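Local coordinates for copper-containing nitrite reductase (Hyphomicrobium denitrificans 1NES1, PDB 6TFO), which probably reduces nitrite to nitric oxide, using copper centres and electrons delivered by a reduced cytochrome c, at residues D147-P152 and R340-Y345; Q179-T184 and G333-L338; F295-G300 and F329-S334; Q299-T304 and P361-S366. All coordinates share one frame; numbering follows the deposited sequence.

Contact 1 of 4, residues D147-P152 and R340-Y345; sequences DITRDP and RTHPLY
A histidine clamped between two aspartates, H342 between D147 and D151, ties the 147-152 segment to the chain just beyond helix 337-341. NE2 of H342 gives a nearly straight bond to the syn lone pair of D147 OD2 (2.8 Å, 168°), and that carboxylate lies almost coplanar with the imidazole. On the other ring nitrogen, ND1 of H342 meets D151 OD2, again at 2.8 Å. This second bond is more bent (149°), uses the anti lone pair and comes from a carboxylate standing nearly upright to the ring. With CG of D151 anti to its amide nitrogen (chi1 -166°), OD2 swings back to the imidazole edge. Two carboxylate partners suggest a ring protonated at both nitrogens and probably positively charged. The D147 carboxylate is itself steadied by an Asx turn, OD1 of D147 accepting from N of T149 at 3.0 Å, and OD1 of D151 bonds N of A153. In the fold, 147-152 belongs to the connection leaving the N-terminal cupredoxin domain after strand 128-134, and H342 fastens it to the C-terminal one. T149 slides alongside the ring, its CG2 3.4 Å from CD2 of H342, its backbone O over one ring face, while its OG1 turns to S334. A leucine in place of H342 would probably leave both aspartate OD2 atoms without their shared donor, and two negative charges facing an uncharged side chain. P152 brings CD 3.2 Å from O of H342, and its CG makes an apolar contact with CD1 of L344 (3.6 Å) beside L338.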
# COMPACT_ATOMS: atom_id res chain seq x y z
N ASP C 147 -9.74 38.99 13.89
CA ASP C 147 -9.84 39.44 12.47
C ASP C 147 -8.48 40.02 12.09
O ASP C 147 -8.14 41.07 12.66
CB ASP C 147 -10.98 40.44 12.28
CG ASP C 147 -10.89 41.23 10.99
OD1 ASP C 147 -10.31 40.71 10.02
OD2 ASP C 147 -11.40 42.35 10.96
N ILE C 148 -7.73 39.36 11.19
CA ILE C 148 -6.36 39.79 10.76
C ILE C 148 -6.41 40.45 9.36
O ILE C 148 -5.33 40.81 8.82
CB ILE C 148 -5.37 38.60 10.82
CG1 ILE C 148 -5.86 37.34 10.11
CG2 ILE C 148 -5.01 38.32 12.27
CD1 ILE C 148 -5.93 37.43 8.61
N THR C 149 -7.59 40.63 8.79
CA THR C 149 -7.78 41.25 7.46
C THR C 149 -7.61 42.77 7.59
O THR C 149 -8.40 43.41 8.32
CB THR C 149 -9.14 40.88 6.88
OG1 THR C 149 -9.09 39.47 6.60
CG2 THR C 149 -9.50 41.66 5.63
N ARG C 150 -6.62 43.32 6.88
CA ARG C 150 -6.47 44.77 6.60
C ARG C 150 -7.66 45.28 5.78
O ARG C 150 -7.89 44.78 4.67
CB ARG C 150 -5.19 45.01 5.81
CG ARG C 150 -4.93 46.47 5.47
CD ARG C 150 -4.56 47.29 6.69
NE ARG C 150 -3.33 46.81 7.29
CZ ARG C 150 -2.89 47.18 8.48
NH1 ARG C 150 -3.59 48.04 9.21
NH2 ARG C 150 -1.76 46.69 8.96
N ASP C 151 -8.40 46.27 6.29
CA ASP C 151 -9.44 46.93 5.47
C ASP C 151 -8.72 47.53 4.26
O ASP C 151 -7.64 48.10 4.41
CB ASP C 151 -10.24 47.94 6.27
CG ASP C 151 -11.50 48.34 5.52
OD1 ASP C 151 -11.40 49.20 4.61
OD2 ASP C 151 -12.54 47.71 5.78
N PRO C 152 -9.25 47.41 3.02
CA PRO C 152 -8.57 47.97 1.85
C PRO C 152 -8.57 49.51 1.82
O PRO C 152 -7.79 50.09 1.09
CB PRO C 152 -9.34 47.34 0.69
CG PRO C 152 -10.74 47.16 1.23
CD PRO C 152 -10.53 46.77 2.68
N ARG C 340 -16.86 39.60 2.35
CA ARG C 340 -17.75 39.58 3.53
C ARG C 340 -17.25 40.59 4.57
O ARG C 340 -18.04 41.47 4.95
CB ARG C 340 -17.84 38.17 4.13
CG ARG C 340 -18.54 37.12 3.26
CD ARG C 340 -18.74 35.77 3.96
NE ARG C 340 -17.73 35.43 4.97
CZ ARG C 340 -16.76 34.51 4.87
NH1 ARG C 340 -15.91 34.36 5.88
NH2 ARG C 340 -16.62 33.77 3.79
N THR C 341 -16.01 40.49 5.04
CA THR C 341 -15.56 41.22 6.25
C THR C 341 -15.17 42.67 5.91
O THR C 341 -15.52 43.55 6.71
CB THR C 341 -14.46 40.45 6.99
OG1 THR C 341 -13.54 39.95 6.04
CG2 THR C 341 -15.02 39.29 7.79
N HIS C 342 -14.46 42.94 4.81
CA HIS C 342 -13.94 44.29 4.48
C HIS C 342 -13.97 44.53 2.97
O HIS C 342 -12.92 44.71 2.35
CB HIS C 342 -12.51 44.46 5.01
CG HIS C 342 -12.36 44.30 6.49
ND1 HIS C 342 -12.46 45.36 7.35
CD2 HIS C 342 -12.07 43.23 7.25
CE1 HIS C 342 -12.25 44.95 8.58
NE2 HIS C 342 -12.00 43.65 8.55
N PRO C 343 -15.14 44.56 2.31
CA PRO C 343 -15.19 44.82 0.88
C PRO C 343 -14.84 46.28 0.56
O PRO C 343 -14.75 47.09 1.50
CB PRO C 343 -16.62 44.44 0.46
CG PRO C 343 -17.42 44.56 1.73
CD PRO C 343 -16.47 44.31 2.89
N LEU C 344 -14.61 46.56 -0.72
CA LEU C 344 -14.34 47.91 -1.28
C LEU C 344 -15.69 48.56 -1.61
O LEU C 344 -16.57 47.87 -2.19
CB LEU C 344 -13.46 47.80 -2.53
CG LEU C 344 -12.00 47.38 -2.30
CD1 LEU C 344 -11.89 45.91 -1.96
CD2 LEU C 344 -11.16 47.68 -3.53
N TYR C 345 -15.84 49.85 -1.25
CA TYR C 345 -17.02 50.70 -1.54
C TYR C 345 -16.56 51.96 -2.29
O TYR C 345 -15.54 52.56 -1.93
CB TYR C 345 -17.74 51.06 -0.24
CG TYR C 345 -18.33 49.86 0.47
CD1 TYR C 345 -19.50 49.26 0.02
CD2 TYR C 345 -17.68 49.29 1.56
CE1 TYR C 345 -20.03 48.15 0.66
CE2 TYR C 345 -18.19 48.18 2.21
CZ TYR C 345 -19.37 47.60 1.75
OH TYR C 345 -19.86 46.51 2.40

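Contact 2 of 4, residues Q179-T184 and G333-L338; sequences QLDDKT and GSVGAL
V335 and D181 each send their first branch away from their own amide nitrogen, CG1 of V335 at chi1 -176° and CG of D181 at chi1 -159°, and this lays the isopropyl group against the carboxylate. CB of V335 comes within 3.6 Å of CG of D181, and CG1 of V335 sits 3.7 Å from both OD1 and OD2 of D181. The other branch of V335, CG2, packs 3.4 Å from the carbonyl O of L180. That same oxygen receives the one hydrogen bond between the segments, from N of V335, at 2.8 Å and 160°. Next to it, CB of S334 presses on the carbonyl O of Q179 at 3.4 Å; its hydroxyl is engaged with T149. D181 is held from its own side as well: OD1 accepts from N of D182 at 2.8 Å, and the carbonyl O of D181 takes NE2 of Q179 at 2.9 Å besides the backbone N of T184. OE1 of Q179 goes to the backbone of T144 and A145, so the amide is occupied at both ends. The side chain of L180 packs on Y328, L330 and I302, with CD1 brushing O of G333. From S334 to A337 the chain makes a type II turn, whose G336, with positive phi, sits at the N-cap position of helix 337-341. L180 and D181 together face T184 in a classic beta bulge beside a type I turn, so the bulged hairpin end of one cupredoxin domain, strands 166-181 and 184-191, meets the turn and helix start of the next.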
# COMPACT_ATOMS: atom_id res chain seq x y z
N GLN C 179 -8.66 34.38 11.90
CA GLN C 179 -9.79 33.72 11.22
C GLN C 179 -9.47 33.63 9.72
O GLN C 179 -9.68 34.63 9.00
CB GLN C 179 -11.07 34.49 11.55
CG GLN C 179 -12.34 33.68 11.35
CD GLN C 179 -12.51 32.64 12.44
OE1 GLN C 179 -12.16 32.86 13.60
NE2 GLN C 179 -13.03 31.48 12.06
N LEU C 180 -8.91 32.50 9.28
CA LEU C 180 -8.52 32.22 7.87
C LEU C 180 -9.78 32.06 7.02
O LEU C 180 -9.82 32.57 5.89
CB LEU C 180 -7.64 30.96 7.84
CG LEU C 180 -7.34 30.36 6.47
CD1 LEU C 180 -6.72 31.38 5.54
CD2 LEU C 180 -6.42 29.15 6.60
N ASP C 181 -10.80 31.39 7.55
CA ASP C 181 -12.10 31.18 6.87
C ASP C 181 -13.17 31.14 7.97
O ASP C 181 -12.78 31.21 9.15
CB ASP C 181 -12.03 29.94 5.98
CG ASP C 181 -13.03 29.82 4.84
OD1 ASP C 181 -14.07 30.50 4.89
OD2 ASP C 181 -12.75 29.01 3.91
N ASP C 182 -14.43 31.01 7.57
CA ASP C 182 -15.68 30.98 8.38
C ASP C 182 -15.53 30.15 9.68
O ASP C 182 -15.99 30.63 10.75
CB ASP C 182 -16.74 30.41 7.43
CG ASP C 182 -18.18 30.74 7.76
OD1 ASP C 182 -18.42 31.71 8.51
OD2 ASP C 182 -19.04 30.00 7.28
N LYS C 183 -14.98 28.94 9.59
CA LYS C 183 -14.85 27.98 10.73
C LYS C 183 -13.42 27.43 10.82
O LYS C 183 -13.23 26.32 11.37
CB LYS C 183 -15.78 26.78 10.56
CG LYS C 183 -17.27 27.09 10.43
CD LYS C 183 -18.05 25.91 9.87
CE LYS C 183 -19.50 26.25 9.59
NZ LYS C 183 -20.36 25.04 9.72
N THR C 184 -12.45 28.16 10.28
CA THR C 184 -11.05 27.67 10.19
C THR C 184 -10.09 28.78 10.60
O THR C 184 -10.32 29.95 10.23
CB THR C 184 -10.76 26.94 8.87
OG1 THR C 184 -9.49 27.31 8.33
CG2 THR C 184 -11.83 27.14 7.83
N GLY C 333 -5.39 38.57 3.60
CA GLY C 333 -5.14 37.69 4.76
C GLY C 333 -6.16 36.59 5.00
O GLY C 333 -5.81 35.67 5.74
N SER C 334 -7.37 36.65 4.45
CA SER C 334 -8.45 35.73 4.85
C SER C 334 -9.40 35.44 3.68
O SER C 334 -9.48 36.25 2.75
CB SER C 334 -9.21 36.25 6.05
OG SER C 334 -10.26 37.13 5.65
N VAL C 335 -10.07 34.29 3.74
CA VAL C 335 -11.21 33.98 2.85
C VAL C 335 -12.34 34.91 3.28
O VAL C 335 -12.57 35.03 4.50
CB VAL C 335 -11.62 32.50 2.91
CG1 VAL C 335 -12.74 32.18 1.93
CG2 VAL C 335 -10.43 31.58 2.68
N GLY C 336 -12.95 35.60 2.31
CA GLY C 336 -14.00 36.60 2.53
C GLY C 336 -13.47 37.98 2.93
O GLY C 336 -14.31 38.88 3.14
N ALA C 337 -12.15 38.15 3.04
CA ALA C 337 -11.50 39.44 3.39
C ALA C 337 -12.18 40.60 2.64
O ALA C 337 -12.62 41.53 3.31
CB ALA C 337 -10.04 39.38 3.07
N LEU C 338 -12.26 40.52 1.31
CA LEU C 338 -12.70 41.64 0.44
C LEU C 338 -14.09 41.35 -0.15
O LEU C 338 -14.47 42.08 -1.09
CB LEU C 338 -11.68 41.82 -0.69
CG LEU C 338 -10.26 42.15 -0.24
CD1 LEU C 338 -9.48 42.74 -1.40
CD2 LEU C 338 -10.24 43.09 0.96

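Contact 3 of 4, residues F295-G300 and F329-S334; sequences FYVMQG and FLFNGS
Backbone hydrogen bonds join G300 and L330 in both directions, N of G300 to O of L330 at 2.9 Å and N of L330 to O of G300 at 2.8 Å. The two strands run antiparallel, with axes at 168°, and 328-331 forms the outermost strand of its sheet within the chain. At F331 the chain enters a type I' turn running to S334, yet N of N332 still reaches O of M298 at 3.0 Å. Side-chain hydrogen bonds then take over from the backbone. CG of N332 lies anti to its own carbonyl carbon (chi1 -65°), turning the amide along strand 293-302. There OD1 of N332 accepts from N of M298 at 3.0 Å, while ND2 of N332 gives a long but straight bond to O of Y296 (3.2 Å, 179°), lying in the amide plane; ND2 also serves O of R150. Weaker CA-H...O contacts fill the gaps, as between CA of Q299 and O of L330 (3.2 Å). The apolar touch between the segments lies on the face of V297 and F331, which cross obliquely, CG1 of V297 3.8 Å from CD1 of F331. F356 and L338 close over both; L330, on the other face, packs on I302. A leucine at N332 would probably leave the N of M298 and the O of Y296 without their mates and loosen the end of the strand pairing. By copying the donor and acceptor of a further backbone residue, N332 prolongs the pairing beyond the strand and satisfies buried peptide groups in the core.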
# COMPACT_ATOMS: atom_id res chain seq x y z
N PHE C 295 -7.23 52.53 -2.59
CA PHE C 295 -7.40 51.20 -1.95
C PHE C 295 -6.05 50.48 -1.87
O PHE C 295 -5.19 50.64 -2.77
CB PHE C 295 -8.40 50.36 -2.74
CG PHE C 295 -9.82 50.84 -2.67
CD1 PHE C 295 -10.50 50.86 -1.47
CD2 PHE C 295 -10.48 51.26 -3.81
CE1 PHE C 295 -11.82 51.28 -1.40
CE2 PHE C 295 -11.81 51.68 -3.75
CZ PHE C 295 -12.47 51.68 -2.54
N TYR C 296 -5.92 49.67 -0.81
CA TYR C 296 -4.75 48.85 -0.43
C TYR C 296 -5.12 47.36 -0.52
O TYR C 296 -5.95 46.90 0.28
CB TYR C 296 -4.36 49.24 0.99
CG TYR C 296 -3.12 48.59 1.55
CD1 TYR C 296 -2.17 47.97 0.76
CD2 TYR C 296 -2.87 48.69 2.90
CE1 TYR C 296 -1.02 47.45 1.31
CE2 TYR C 296 -1.72 48.18 3.47
CZ TYR C 296 -0.79 47.55 2.67
OH TYR C 296 0.33 47.04 3.27
N VAL C 297 -4.57 46.65 -1.50
CA VAL C 297 -4.83 45.20 -1.71
C VAL C 297 -3.49 44.47 -1.93
O VAL C 297 -2.67 44.93 -2.75
CB VAL C 297 -5.82 44.96 -2.87
CG1 VAL C 297 -6.00 43.47 -3.13
CG2 VAL C 297 -7.16 45.62 -2.61
N MET C 298 -3.29 43.36 -1.21
CA MET C 298 -2.12 42.47 -1.38
C MET C 298 -2.57 41.01 -1.46
O MET C 298 -3.50 40.62 -0.72
CB MET C 298 -1.10 42.67 -0.26
CG MET C 298 -0.40 44.00 -0.33
SD MET C 298 1.19 44.03 0.55
CE MET C 298 2.31 43.47 -0.73
N GLN C 299 -1.96 40.24 -2.36
CA GLN C 299 -2.28 38.82 -2.61
C GLN C 299 -1.16 37.98 -2.00
O GLN C 299 0.02 38.33 -2.16
CB GLN C 299 -2.44 38.53 -4.11
CG GLN C 299 -2.54 37.07 -4.47
CD GLN C 299 -2.77 36.90 -5.94
OE1 GLN C 299 -3.50 37.68 -6.56
NE2 GLN C 299 -2.15 35.87 -6.51
N GLY C 300 -1.54 36.89 -1.35
CA GLY C 300 -0.56 35.89 -0.88
C GLY C 300 -1.16 34.52 -0.80
O GLY C 300 -2.39 34.37 -1.05
N PHE C 329 -5.23 30.90 -1.55
CA PHE C 329 -4.85 32.14 -2.28
C PHE C 329 -5.73 33.27 -1.74
O PHE C 329 -6.98 33.16 -1.92
CB PHE C 329 -5.08 31.94 -3.78
CG PHE C 329 -3.98 31.20 -4.49
CD1 PHE C 329 -2.84 31.85 -4.90
CD2 PHE C 329 -4.08 29.84 -4.72
CE1 PHE C 329 -1.83 31.16 -5.56
CE2 PHE C 329 -3.07 29.15 -5.37
CZ PHE C 329 -1.95 29.82 -5.79
N LEU C 330 -5.14 34.28 -1.11
CA LEU C 330 -5.91 35.28 -0.32
C LEU C 330 -5.58 36.73 -0.71
O LEU C 330 -4.38 37.07 -0.92
CB LEU C 330 -5.61 35.06 1.17
CG LEU C 330 -5.81 33.63 1.67
CD1 LEU C 330 -5.18 33.48 3.04
CD2 LEU C 330 -7.29 33.27 1.69
N PHE C 331 -6.63 37.57 -0.74
CA PHE C 331 -6.53 39.05 -0.66
C PHE C 331 -6.64 39.46 0.81
O PHE C 331 -7.63 39.08 1.44
CB PHE C 331 -7.62 39.74 -1.47
CG PHE C 331 -7.52 39.57 -2.97
CD1 PHE C 331 -6.31 39.71 -3.62
CD2 PHE C 331 -8.65 39.31 -3.73
CE1 PHE C 331 -6.22 39.55 -5.00
CE2 PHE C 331 -8.57 39.17 -5.11
CZ PHE C 331 -7.36 39.27 -5.74
N ASN C 332 -5.64 40.17 1.33
CA ASN C 332 -5.65 40.81 2.67
C ASN C 332 -6.01 39.74 3.71
O ASN C 332 -6.89 40.00 4.56
CB ASN C 332 -6.60 42.02 2.71
CG ASN C 332 -6.19 43.17 1.81
OD1 ASN C 332 -5.42 43.00 0.87
ND2 ASN C 332 -6.70 44.36 2.09
N GLY C 333 -5.39 38.57 3.60
CA GLY C 333 -5.14 37.69 4.76
C GLY C 333 -6.16 36.59 5.00
O GLY C 333 -5.81 35.67 5.74
N SER C 334 -7.37 36.65 4.45
CA SER C 334 -8.45 35.73 4.85
C SER C 334 -9.40 35.44 3.68
O SER C 334 -9.48 36.25 2.75
CB SER C 334 -9.21 36.25 6.05
OG SER C 334 -10.26 37.13 5.65

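Contact 4 of 4, residues Q299-T304 and P361-S366; sequences QGEIYT and PNFTSS
The carboxylate of E301 is gripped by the backbone of the 361-366 segment: N of N362 bonds OE1 of E301 on its syn lone pair at 3.0 Å, and N of F363 meets OE2 of E301 from above the carboxylate plane at 2.9 Å. E301 bends at chi2 (108°) to bring the group there, and the ring edge of F363 leans on it, CD1 3.6 Å from CD of E301. OE1 also accepts the Y303 hydroxyl proton (2.7 Å), and OH of Y303 in turn receives ND2 of N362 at 2.9 Å. A water donates to OE2 of E301 (2.7 Å) and to O of F363 and accepts from NE2 of Q299. E301 lies on strand 293-302 and S365 begins strand 365-370 in the other sheet, so the contact bridges both layers of a cupredoxin beta sandwich. Two residues before E301, OG of S365 donates to OE1 of Q299 at 2.6 Å, tilted from the carbonyl plane. With S365 on OE1 and D418 and the water on NE2, the rotation of the Q299 amide is set. A cis peptide precedes P361, whose CD touches the Y303 ring edge, and ND2 of N362 also bonds S422 of a second subunit.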
# COMPACT_ATOMS: atom_id res chain seq x y z
N GLN C 299 -1.96 40.24 -2.36
CA GLN C 299 -2.28 38.82 -2.61
C GLN C 299 -1.16 37.98 -2.00
O GLN C 299 0.02 38.33 -2.16
CB GLN C 299 -2.44 38.53 -4.11
CG GLN C 299 -2.54 37.07 -4.47
CD GLN C 299 -2.77 36.90 -5.94
OE1 GLN C 299 -3.50 37.68 -6.56
NE2 GLN C 299 -2.15 35.87 -6.51
N GLY C 300 -1.54 36.89 -1.35
CA GLY C 300 -0.56 35.89 -0.88
C GLY C 300 -1.16 34.52 -0.80
O GLY C 300 -2.39 34.37 -1.05
N GLU C 301 -0.32 33.55 -0.47
CA GLU C 301 -0.68 32.12 -0.40
C GLU C 301 -0.44 31.60 1.03
O GLU C 301 0.47 32.08 1.72
CB GLU C 301 0.13 31.29 -1.42
CG GLU C 301 0.34 31.94 -2.79
CD GLU C 301 1.75 32.42 -3.08
OE1 GLU C 301 2.71 31.81 -2.55
OE2 GLU C 301 1.90 33.39 -3.86
N ILE C 302 -1.24 30.62 1.44
CA ILE C 302 -1.05 29.87 2.71
C ILE C 302 -1.03 28.38 2.35
O ILE C 302 -1.84 27.93 1.50
CB ILE C 302 -2.12 30.30 3.75
CG1 ILE C 302 -1.83 31.71 4.27
CG2 ILE C 302 -2.22 29.29 4.88
CD1 ILE C 302 -2.84 32.23 5.25
N TYR C 303 -0.09 27.66 2.95
CA TYR C 303 0.28 26.25 2.65
C TYR C 303 -0.10 25.40 3.86
O TYR C 303 0.69 25.29 4.81
CB TYR C 303 1.78 26.17 2.33
CG TYR C 303 2.21 26.96 1.13
CD1 TYR C 303 2.39 28.34 1.21
CD2 TYR C 303 2.43 26.35 -0.09
CE1 TYR C 303 2.79 29.08 0.11
CE2 TYR C 303 2.83 27.07 -1.20
CZ TYR C 303 3.01 28.45 -1.11
OH TYR C 303 3.39 29.17 -2.20
N THR C 304 -1.30 24.84 3.86
CA THR C 304 -1.85 24.07 5.00
C THR C 304 -1.75 22.57 4.74
O THR C 304 -1.88 22.15 3.56
CB THR C 304 -3.30 24.48 5.30
OG1 THR C 304 -4.08 24.29 4.11
CG2 THR C 304 -3.40 25.91 5.77
N PRO C 361 4.40 33.93 -0.90
CA PRO C 361 5.75 34.17 -1.41
C PRO C 361 6.12 33.71 -2.83
O PRO C 361 7.23 34.00 -3.22
CB PRO C 361 6.61 33.31 -0.47
CG PRO C 361 5.72 32.14 -0.15
CD PRO C 361 4.37 32.80 0.03
N ASN C 362 5.25 33.00 -3.55
CA ASN C 362 5.72 32.22 -4.72
C ASN C 362 5.02 32.57 -6.04
O ASN C 362 5.72 32.48 -7.05
CB ASN C 362 5.63 30.73 -4.42
CG ASN C 362 6.68 30.34 -3.41
OD1 ASN C 362 7.83 30.72 -3.55
ND2 ASN C 362 6.30 29.57 -2.41
N PHE C 363 3.73 32.94 -6.03
CA PHE C 363 2.89 33.00 -7.25
C PHE C 363 2.71 34.44 -7.78
O PHE C 363 2.40 35.38 -7.00
CB PHE C 363 1.54 32.35 -6.96
CG PHE C 363 1.60 30.85 -6.94
CD1 PHE C 363 2.09 30.18 -5.84
CD2 PHE C 363 1.21 30.12 -8.05
CE1 PHE C 363 2.18 28.80 -5.85
CE2 PHE C 363 1.31 28.74 -8.05
CZ PHE C 363 1.78 28.08 -6.95
N THR C 364 2.83 34.58 -9.11
CA THR C 364 2.56 35.82 -9.91
C THR C 364 1.05 35.95 -10.13
O THR C 364 0.42 35.00 -10.62
CB THR C 364 3.34 35.76 -11.23
OG1 THR C 364 4.73 35.76 -10.90
CG2 THR C 364 3.06 36.93 -12.15
N SER C 365 0.48 37.09 -9.77
CA SER C 365 -0.97 37.36 -9.93
C SER C 365 -1.24 37.94 -11.32
O SER C 365 -0.47 38.79 -11.77
CB SER C 365 -1.47 38.29 -8.87
OG SER C 365 -2.86 38.48 -9.00
N SER C 366 -2.27 37.45 -11.99
CA SER C 366 -2.81 38.04 -13.24
C SER C 366 -3.96 38.97 -12.83
O SER C 366 -5.14 38.58 -13.02
CB SER C 366 -3.19 36.95 -14.20
OG SER C 366 -2.04 36.15 -14.50
O HOH W 1 0.26 35.15 -5.03

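How the contacts relate
Contacts 3 and 4 lie in the buried core and share Q299 and G300 of strand 293-302: contact 3 pairs it with its edge neighbour in the same sheet, contact 4 reaches toward the opposite sheet and a second subunit. Contacts 1 and 2 are only partly buried and both involve helix 337-341, with T149 and S334 hydroxyls joining them. Contact 2 also shares G333 and S334 with contact 3, so one turn serves both. The chemistry follows position: carboxylates and a histidine in contact 1, one backbone bond and a valine laid on a carboxylate in contact 2, backbone pairing extended by an amide in contact 3, a carboxylate, hydroxyls and a bridging water in contact 4.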